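Local coordinates for sporozoite-specific SAG protein (Toxoplasma gondii, PDB 2WNK) that is a SAG2-related surface antigen of the sporozoite stage, built of two SRS domains and probably displayed on the parasite's surface, at residues 65-70 against 82-88. Sequence-based numbering, arbitrary orientation.
Sequences SASLAQ and FTLTVDA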
loop_
_atom_site.group_PDB
_atom_site.type_symbol
_atom_site.label_atom_id
_atom_site.label_comp_id
_atom_site.label_asym_id
_atom_site.label_seq_id
_atom_site.Cartn_x
_atom_site.Cartn_y
_atom_site.Cartn_z
ATOM N N SER A 65 9.554 3.193 9.831
ATOM C CA SER A 65 8.323 3.425 10.580
ATOM C C SER A 65 7.408 2.205 10.482
ATOM O O SER A 65 6.470 2.172 9.707
ATOM C CB SER A 65 7.605 4.718 10.141
ATOM O OG SER A 65 7.650 4.894 8.740
ATOM N N ALA A 66 7.738 1.182 11.253
ATOM C CA ALA A 66 7.018 -0.072 11.215
ATOM C C ALA A 66 7.055 -0.646 12.623
ATOM O O ALA A 66 7.857 -0.216 13.451
ATOM C CB ALA A 66 7.685 -1.012 10.256
ATOM N N SER A 67 6.179 -1.601 12.890
ATOM C CA SER A 67 6.211 -2.299 14.153
ATOM C C SER A 67 5.703 -3.718 13.981
ATOM O O SER A 67 4.882 -3.963 13.107
ATOM C CB SER A 67 5.321 -1.556 15.157
ATOM O OG SER A 67 3.996 -1.502 14.669
ATOM N N LEU A 68 6.193 -4.632 14.829
ATOM C CA LEU A 68 5.716 -6.001 14.896
ATOM C C LEU A 68 5.140 -6.229 16.291
ATOM O O LEU A 68 5.829 -5.971 17.288
ATOM C CB LEU A 68 6.880 -6.991 14.719
ATOM C CG LEU A 68 6.582 -8.477 14.517
ATOM C CD1 LEU A 68 5.885 -8.796 13.165
ATOM C CD2 LEU A 68 7.901 -9.231 14.629
ATOM N N ALA A 69 3.913 -6.743 16.343
ATOM C CA ALA A 69 3.271 -7.161 17.606
ATOM C C ALA A 69 3.146 -8.674 17.641
ATOM O O ALA A 69 3.109 -9.324 16.601
ATOM C CB ALA A 69 1.899 -6.520 17.754
ATOM N N GLN A 70 3.085 -9.226 18.853
ATOM C CA GLN A 70 2.966 -10.661 19.061
ATOM C C GLN A 70 1.815 -10.917 20.012
ATOM O O GLN A 70 1.637 -10.174 20.973
ATOM C CB GLN A 70 4.236 -11.192 19.714
ATOM C CG GLN A 70 4.212 -12.687 19.984
ATOM C CD GLN A 70 5.423 -13.174 20.801
ATOM O OE1 GLN A 70 5.471 -13.007 22.019
ATOM N NE2 GLN A 70 6.375 -13.804 20.138
ATOM N N PHE A 82 1.315 -12.908 14.796
ATOM C CA PHE A 82 2.139 -11.730 14.621
ATOM C C PHE A 82 1.465 -10.721 13.712
ATOM O O PHE A 82 0.811 -11.111 12.741
ATOM C CB PHE A 82 3.495 -12.127 14.026
ATOM C CG PHE A 82 4.267 -13.005 14.932
ATOM C CD1 PHE A 82 4.143 -14.395 14.854
ATOM C CD2 PHE A 82 4.993 -12.450 15.965
ATOM C CE1 PHE A 82 4.801 -15.202 15.770
ATOM C CE2 PHE A 82 5.651 -13.258 16.870
ATOM C CZ PHE A 82 5.555 -14.632 16.774
ATOM N N THR A 83 1.711 -9.441 13.991
ATOM C CA THR A 83 1.140 -8.336 13.196
ATOM C C THR A 83 2.248 -7.365 12.846
ATOM O O THR A 83 2.838 -6.756 13.728
ATOM C CB THR A 83 0.023 -7.602 14.003
ATOM O OG1 THR A 83 -0.942 -8.565 14.404
ATOM C CG2 THR A 83 -0.679 -6.560 13.147
ATOM N N LEU A 84 2.537 -7.215 11.553
ATOM C CA LEU A 84 3.544 -6.279 11.125
ATOM C C LEU A 84 2.786 -5.116 10.523
ATOM O O LEU A 84 2.033 -5.293 9.555
ATOM C CB LEU A 84 4.466 -6.883 10.055
ATOM C CG LEU A 84 5.466 -5.830 9.543
ATOM C CD1 LEU A 84 6.600 -5.665 10.574
ATOM C CD2 LEU A 84 6.017 -6.177 8.113
ATOM N N THR A 85 2.973 -3.937 11.114
ATOM C CA THR A 85 2.380 -2.722 10.602
ATOM C C THR A 85 3.443 -1.872 9.955
ATOM O O THR A 85 4.499 -1.654 10.543
ATOM C CB THR A 85 1.773 -1.914 11.743
ATOM O OG1 THR A 85 0.709 -2.670 12.316
ATOM C CG2 THR A 85 1.199 -0.586 11.217
ATOM N N VAL A 86 3.190 -1.419 8.727
ATOM C CA VAL A 86 4.130 -0.555 8.022
ATOM C C VAL A 86 3.498 0.825 7.821
ATOM O O VAL A 86 2.701 1.025 6.897
ATOM C CB VAL A 86 4.545 -1.148 6.672
ATOM C CG1 VAL A 86 5.586 -0.259 6.021
ATOM C CG2 VAL A 86 5.105 -2.566 6.869
ATOM N N ASP A 87 3.886 1.755 8.692
ATOM C CA ASP A 87 3.278 3.082 8.817
ATOM C C ASP A 87 3.653 3.974 7.623
ATOM O O ASP A 87 2.834 4.752 7.133
ATOM C CB ASP A 87 3.717 3.749 10.148
ATOM C CG ASP A 87 3.176 3.022 11.401
ATOM O OD1 ASP A 87 1.965 2.760 11.461
ATOM O OD2 ASP A 87 3.964 2.695 12.326
ATOM N N ALA A 88 4.899 3.872 7.165
ATOM C CA ALA A 88 5.337 4.602 5.977
ATOM C C ALA A 88 6.135 3.648 5.111
ATOM O O ALA A 88 6.910 2.843 5.642
ATOM C CB ALA A 88 6.188 5.824 6.362
HETATM O O HOH W 1 1.891 -4.217 14.503
#
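F82 and Q70 face each other as a non-hydrogen-bonded pair of an antiparallel hairpin. Their side chains run alongside each other on the face that also carries L68 and L84. The Q70 chain is extended, with CG anti to the backbone N (chi1 180°), and it runs alongside the CE2 side of the F82 ring. Q70 NE2 lies at the ring edge, near its plane, 3.4 Å from F82 CE2, and Q70 CG is 3.5 Å from the same carbon. The amide is turned 64° from the ring. Next along this face, L68 and L84 cross at about a right angle, with L68 CD1 3.9 Å from L84 CB.

S65 is the other main residue, at the far end of the contact beside D87 and A88. Its carbonyl O accepts D87 N at 2.8 Å and, weakly, A88 N. S65 CB is 4.0 Å from D87 CB. S65 OG sits between its backbone N and carbonyl carbon (chi1 40°), turned to A88. Between the ends, S67 pairs with T85 and A69 with T83 through reciprocal backbone bonds. On the face of S67, T83 and T85, a water donates to T83 O (2.8 Å), hydrogen-bonds T85 OG1 and reaches S67 OG weakly.

The hairpin belongs to the first SRS domain. Strand 80-86 is the middle of a three-stranded antiparallel sheet, bonded on its other side to strand 22-28, where the rings of F82 and F26 meet. Strand 66-72 is outermost, and its L68 O accepts a hydrogen bond from Y39 OH.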